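Local atomic coordinates of putative alpha/beta hydrolase FOLD protein (Candidatus Nitrososphaera gargensis, PDB entry 5A62), a protein that is probably a carboxylesterase of the alpha/beta hydrolase family, hydrolysing ester bonds. Residues D76-L81 against S106-Q111; K92-G97 against V116-M121. All blocks are in the same frame, centred on the assembly; numbering follows the deposited sequence.

Both contacts belong to the core of an alpha/beta hydrolase fold, and their centres lie about 12 Å apart. Helix 100-111 joins them: it is the crossover of the beta-alpha-beta unit whose two parallel strands pair in contact 2, and in contact 1 it meets helix 74-87. The two contacts also touch directly. Y108 CD2 lies 3.7 Å from I95 CD1, and S106 CA lies 3.6 Å from I119 CD1. G97, at the end of contact 2, opens a G-x-S-x-G sequence consistent with the nucleophile elbow of this family, which would place the probable nucleophile between strand 93-98 and helix 100-111.

Contact 1. Residues D76-L81 against S106-Q111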
loop_
_atom_site.group_PDB
_atom_site.type_symbol
_atom_site.label_atom_id
_atom_site.label_comp_id
_atom_site.label_asym_id
_atom_site.label_seq_id
_atom_site.Cartn_x
_atom_site.Cartn_y
_atom_site.Cartn_z
ATOM N N ASP A 76 2.869 0.363 10.638
ATOM C CA ASP A 76 2.758 -0.954 11.216
ATOM C C ASP A 76 4.121 -1.575 11.458
ATOM O O ASP A 76 4.315 -2.226 12.462
ATOM C CB ASP A 76 1.875 -1.840 10.369
ATOM C CG ASP A 76 0.457 -1.353 10.356
ATOM O OD1 ASP A 76 -0.149 -1.212 11.459
ATOM O OD2 ASP A 76 -0.116 -1.150 9.254
ATOM N N LEU A 77 5.038 -1.416 10.535
ATOM C CA LEU A 77 6.398 -1.902 10.723
ATOM C C LEU A 77 7.111 -1.149 11.868
ATOM O O LEU A 77 7.884 -1.739 12.623
ATOM C CB LEU A 77 7.260 -1.772 9.458
ATOM C CG LEU A 77 6.768 -2.594 8.286
ATOM C CD1 LEU A 77 7.700 -2.457 7.113
ATOM C CD2 LEU A 77 6.576 -4.079 8.582
ATOM N N ILE A 78 6.839 0.105 12.026
ATOM C CA ILE A 78 7.460 0.848 13.131
ATOM C C ILE A 78 6.912 0.325 14.421
ATOM O O ILE A 78 7.670 0.134 15.382
ATOM C CB ILE A 78 7.203 2.363 12.995
ATOM C CG1 ILE A 78 7.493 2.928 11.617
ATOM C CG2 ILE A 78 7.997 3.117 14.075
ATOM C CD1 ILE A 78 8.761 2.432 10.967
ATOM N N ASP A 79 5.612 0.075 14.469
ATOM C CA ASP A 79 4.997 -0.472 15.680
ATOM C C ASP A 79 5.551 -1.867 15.972
ATOM O O ASP A 79 5.801 -2.170 17.156
ATOM C CB ASP A 79 3.498 -0.482 15.523
ATOM C CG ASP A 79 2.885 0.891 15.439
ATOM O OD1 ASP A 79 3.482 1.894 15.774
ATOM O OD2 ASP A 79 1.673 0.894 15.066
ATOM N N ASP A 80 5.820 -2.683 14.985
ATOM C CA ASP A 80 6.437 -3.998 15.239
ATOM C C ASP A 80 7.751 -3.822 15.896
ATOM O O ASP A 80 8.129 -4.571 16.825
ATOM C CB ASP A 80 6.669 -4.761 13.909
ATOM C CG ASP A 80 5.381 -5.198 13.183
ATOM O OD1 ASP A 80 4.291 -5.257 13.823
ATOM O OD2 ASP A 80 5.526 -5.463 11.958
ATOM N N LEU A 81 8.567 -2.884 15.427
ATOM C CA LEU A 81 9.896 -2.622 16.020
ATOM C C LEU A 81 9.756 -2.071 17.424
ATOM O O LEU A 81 10.526 -2.484 18.320
ATOM C CB LEU A 81 10.634 -1.610 15.157
ATOM C CG LEU A 81 12.003 -1.177 15.656
ATOM C CD1 LEU A 81 12.928 -2.323 15.878
ATOM C CD2 LEU A 81 12.628 -0.152 14.690
ATOM N N SER A 106 14.551 5.589 10.320
ATOM C CA SER A 106 14.289 7.000 10.341
ATOM C C SER A 106 12.936 7.347 10.959
ATOM O O SER A 106 12.812 8.283 11.762
ATOM C CB SER A 106 14.492 7.556 8.935
ATOM O OG SER A 106 13.429 7.210 8.068
ATOM N N MET A 107 11.911 6.559 10.678
ATOM C CA MET A 107 10.617 6.793 11.253
ATOM C C MET A 107 10.576 6.458 12.726
ATOM O O MET A 107 9.934 7.133 13.522
ATOM C CB MET A 107 9.550 5.920 10.526
ATOM C CG MET A 107 9.284 6.399 9.105
ATOM S SD MET A 107 8.050 5.417 8.238
ATOM C CE MET A 107 6.632 5.800 9.162
ATOM N N TYR A 108 11.306 5.453 13.173
ATOM C CA TYR A 108 11.373 5.120 14.542
ATOM C C TYR A 108 12.042 6.251 15.327
ATOM O O TYR A 108 11.516 6.653 16.341
ATOM C CB TYR A 108 12.075 3.738 14.764
ATOM C CG TYR A 108 12.041 3.297 16.188
ATOM C CD1 TYR A 108 10.972 2.586 16.710
ATOM C CD2 TYR A 108 13.039 3.645 17.055
ATOM C CE1 TYR A 108 10.968 2.249 18.052
ATOM C CE2 TYR A 108 13.048 3.235 18.361
ATOM C CZ TYR A 108 11.982 2.573 18.834
ATOM O OH TYR A 108 11.981 2.187 20.185
ATOM N N ALA A 109 13.168 6.720 14.831
ATOM C CA ALA A 109 13.860 7.860 15.466
ATOM C C ALA A 109 12.985 9.071 15.541
ATOM O O ALA A 109 12.940 9.777 16.594
ATOM C CB ALA A 109 15.126 8.176 14.728
ATOM N N ALA A 110 12.209 9.326 14.497
ATOM C CA ALA A 110 11.355 10.493 14.468
ATOM C C ALA A 110 10.282 10.383 15.508
ATOM O O ALA A 110 9.930 11.375 16.190
ATOM C CB ALA A 110 10.765 10.669 13.125
ATOM N N GLN A 111 9.757 9.187 15.675
ATOM C CA GLN A 111 8.616 8.964 16.562
ATOM C C GLN A 111 9.003 8.716 18.001
ATOM O O GLN A 111 8.159 8.972 18.915
ATOM C CB GLN A 111 7.770 7.775 16.021
ATOM C CG GLN A 111 7.042 8.120 14.801
ATOM C CD GLN A 111 6.266 6.944 14.245
ATOM O OE1 GLN A 111 5.836 6.040 15.020
ATOM N NE2 GLN A 111 6.164 6.880 12.890
#
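I78 reaches from helix 74-87 to M107, Y108 and Q111 on helix 100-111, and its CA lies 6.0 Å from that of Y108. Followed outward from CB, the side chain divides at once. CG1, set anti to the carbonyl carbon (chi1 -48°), runs toward M107, where it meets CB and the terminal methyl CE. Its end, I78 CD1, comes down on M107 CB at 3.6 Å and has M107 SD at 4.1 Å; the two side chains cross at about a right angle. The other branch, CG2, points toward the next turn of helix 100-111: I78 CG2 is 4.0 Å from Y108 CD1, at the edge of the ring and near its plane, and 3.8 Å from Q111 OE1.

A beta-branched residue suits this place because its two arms serve two neighbours at once. M107 answers with a flexible chain, whose CE folds back beside I78 CG1.

One turn further along, L81 makes the second apolar contact. Its CD2 lies 3.8 Å from Y108 CD1 and equally near Y108 CG, approaching the ring obliquely. Y108 CG is anti to the backbone N (chi1 -174°), which carries the ring across to L81. Q111 NE2 bonds Q75 OE1, and Q75 NE2 in turn bonds D79 OD1 on helix 74-87.

No hydrogen bond joins the segments themselves; the helices cross at -71°, with axes 9.8 Å apart. I104 of helix 100-111 extends the apolar layer by touching L77, I78 and L81, while V202 of helix 202-209 packs against M107. Helix 100-111 thus lies between helix 74-87 and strands 93-98 and 116-122 of the central sheet.

Contact 2. Residues K92-G97 against V116-M121; sequences KCTIIG and VDAIIM
C93, I95 and G97 form successive links of a parallel ladder with strand 118-121 and the residues leading into it. Four backbone hydrogen bonds hold it. C93 O accepts from D117 N at 2.8 Å, and I95 N gives to A118 O at 3.1 Å. I95 O then takes I120 N at 2.8 Å, and G97 N closes the series on I120 O at 2.9 Å. CA-H...O contacts fill in beside them, such as T94 CA to A118 O at 3.2 Å. The ladder is disturbed where the chain turns at D117, and there A118 N is buried without a partner.

Apolar contacts line both faces. I96 and I120 lie side by side, I96 CG1 being 4.1 Å from I120 CD1, and I120 touches helix 256-272. On the other face I95 CB lies 4.3 Å from I119 CG2, beneath helix 100-111. Beta-branched residues fit an extended backbone and fill these layers well.

The ionic contact lies at the edge: K92 NZ forms a salt bridge with D117 OD1 at 2.6 Å, met from above the carboxylate plane. A bend at chi3 (107°) turns the long lysine chain back across the aspartate. D117 OD2 is held by Y24 OH, which also bonds T94 OG1.

The one ionic pair thus lies at the exposed K92 end, while further in the buried hydroxyl of T94 is satisfied by Y24 and the remaining contacts are main-chain bonds and hydrocarbon. At G97 the parallel strands lead into the sequence that probably forms the nucleophile elbow.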
loop_
_atom_site.group_PDB
_atom_site.type_symbol
_atom_site.label_atom_id
_atom_site.label_comp_id
_atom_site.label_asym_id
_atom_site.label_seq_id
_atom_site.Cartn_x
_atom_site.Cartn_y
_atom_site.Cartn_z
ATOM N N LYS A 92 17.913 2.874 25.020
ATOM C CA LYS A 92 18.645 3.755 24.051
ATOM C C LYS A 92 19.571 2.897 23.218
ATOM O O LYS A 92 20.354 2.128 23.749
ATOM C CB LYS A 92 19.486 4.861 24.716
ATOM C CG LYS A 92 18.666 6.099 25.088
ATOM C CD LYS A 92 19.429 7.423 25.082
ATOM C CE LYS A 92 19.039 8.279 23.873
ATOM N NZ LYS A 92 19.997 9.392 23.577
ATOM N N CYS A 93 19.513 3.065 21.903
ATOM C CA CYS A 93 20.193 2.138 21.006
ATOM C C CYS A 93 20.635 2.895 19.767
ATOM O O CYS A 93 20.260 4.078 19.575
ATOM C CB CYS A 93 19.291 0.991 20.597
ATOM S SG CYS A 93 17.848 1.464 19.589
ATOM N N THR A 94 21.377 2.233 18.914
ATOM C CA THR A 94 21.669 2.706 17.591
ATOM C C THR A 94 21.050 1.690 16.628
ATOM O O THR A 94 21.216 0.492 16.807
ATOM C CB THR A 94 23.137 2.854 17.365
ATOM O OG1 THR A 94 23.544 4.007 18.148
ATOM C CG2 THR A 94 23.485 3.102 15.911
ATOM N N ILE A 95 20.429 2.158 15.551
ATOM C CA ILE A 95 19.785 1.276 14.558
ATOM C C ILE A 95 20.552 1.379 13.240
ATOM O O ILE A 95 20.804 2.465 12.771
ATOM C CB ILE A 95 18.347 1.694 14.353
ATOM C CG1 ILE A 95 17.568 1.670 15.659
ATOM C CG2 ILE A 95 17.675 0.772 13.370
ATOM C CD1 ILE A 95 16.173 2.324 15.614
ATOM N N ILE A 96 20.862 0.231 12.710
ATOM C CA ILE A 96 21.558 0.052 11.440
ATOM C C ILE A 96 20.528 -0.585 10.489
ATOM O O ILE A 96 20.151 -1.716 10.694
ATOM C CB ILE A 96 22.807 -0.783 11.521
ATOM C CG1 ILE A 96 23.780 -0.110 12.523
ATOM C CG2 ILE A 96 23.408 -0.932 10.146
ATOM C CD1 ILE A 96 24.851 -1.051 12.964
ATOM N N GLY A 97 20.117 0.188 9.471
ATOM C CA GLY A 97 19.097 -0.326 8.582
ATOM C C GLY A 97 19.450 -0.244 7.143
ATOM O O GLY A 97 19.972 0.771 6.706
ATOM N N VAL A 116 16.664 6.649 20.858
ATOM C CA VAL A 116 17.674 6.376 19.827
ATOM C C VAL A 116 18.805 7.373 19.929
ATOM O O VAL A 116 18.554 8.594 19.913
ATOM C CB VAL A 116 17.065 6.422 18.399
ATOM C CG1 VAL A 116 16.686 7.850 17.983
ATOM C CG2 VAL A 116 17.942 5.672 17.400
ATOM N N ASP A 117 20.002 6.870 20.014
ATOM C CA ASP A 117 21.171 7.732 19.921
ATOM C C ASP A 117 21.501 8.120 18.486
ATOM O O ASP A 117 21.951 9.251 18.202
ATOM C CB ASP A 117 22.373 7.110 20.542
ATOM C CG ASP A 117 22.278 6.955 22.065
ATOM O OD1 ASP A 117 21.976 7.951 22.738
ATOM O OD2 ASP A 117 22.549 5.861 22.567
ATOM N N ALA A 118 21.347 7.162 17.570
ATOM C CA ALA A 118 21.823 7.310 16.216
ATOM C C ALA A 118 21.151 6.286 15.350
ATOM O O ALA A 118 20.754 5.216 15.800
ATOM C CB ALA A 118 23.302 7.118 16.121
ATOM N N ILE A 119 21.053 6.662 14.096
ATOM C CA ILE A 119 20.690 5.725 13.042
ATOM C C ILE A 119 21.755 5.770 11.956
ATOM O O ILE A 119 22.349 6.794 11.673
ATOM C CB ILE A 119 19.337 5.956 12.449
ATOM C CG1 ILE A 119 19.199 7.222 11.647
ATOM C CG2 ILE A 119 18.292 5.867 13.521
ATOM C CD1 ILE A 119 17.835 7.368 10.975
ATOM N N ILE A 120 21.944 4.589 11.331
ATOM C CA ILE A 120 22.904 4.374 10.249
ATOM C C ILE A 120 22.127 3.745 9.142
ATOM O O ILE A 120 21.770 2.563 9.252
ATOM C CB ILE A 120 24.111 3.548 10.656
ATOM C CG1 ILE A 120 24.794 4.215 11.840
ATOM C CG2 ILE A 120 25.065 3.445 9.436
ATOM C CD1 ILE A 120 25.909 3.388 12.448
ATOM N N MET A 121 21.876 4.469 8.078
ATOM C CA MET A 121 21.053 4.012 6.952
ATOM C C MET A 121 21.962 3.589 5.815
ATOM O O MET A 121 22.769 4.416 5.350
ATOM C CB MET A 121 20.157 5.124 6.458
ATOM C CG MET A 121 19.181 5.635 7.503
ATOM S SD MET A 121 18.173 6.998 6.942
ATOM C CE MET A 121 19.387 8.328 6.890
#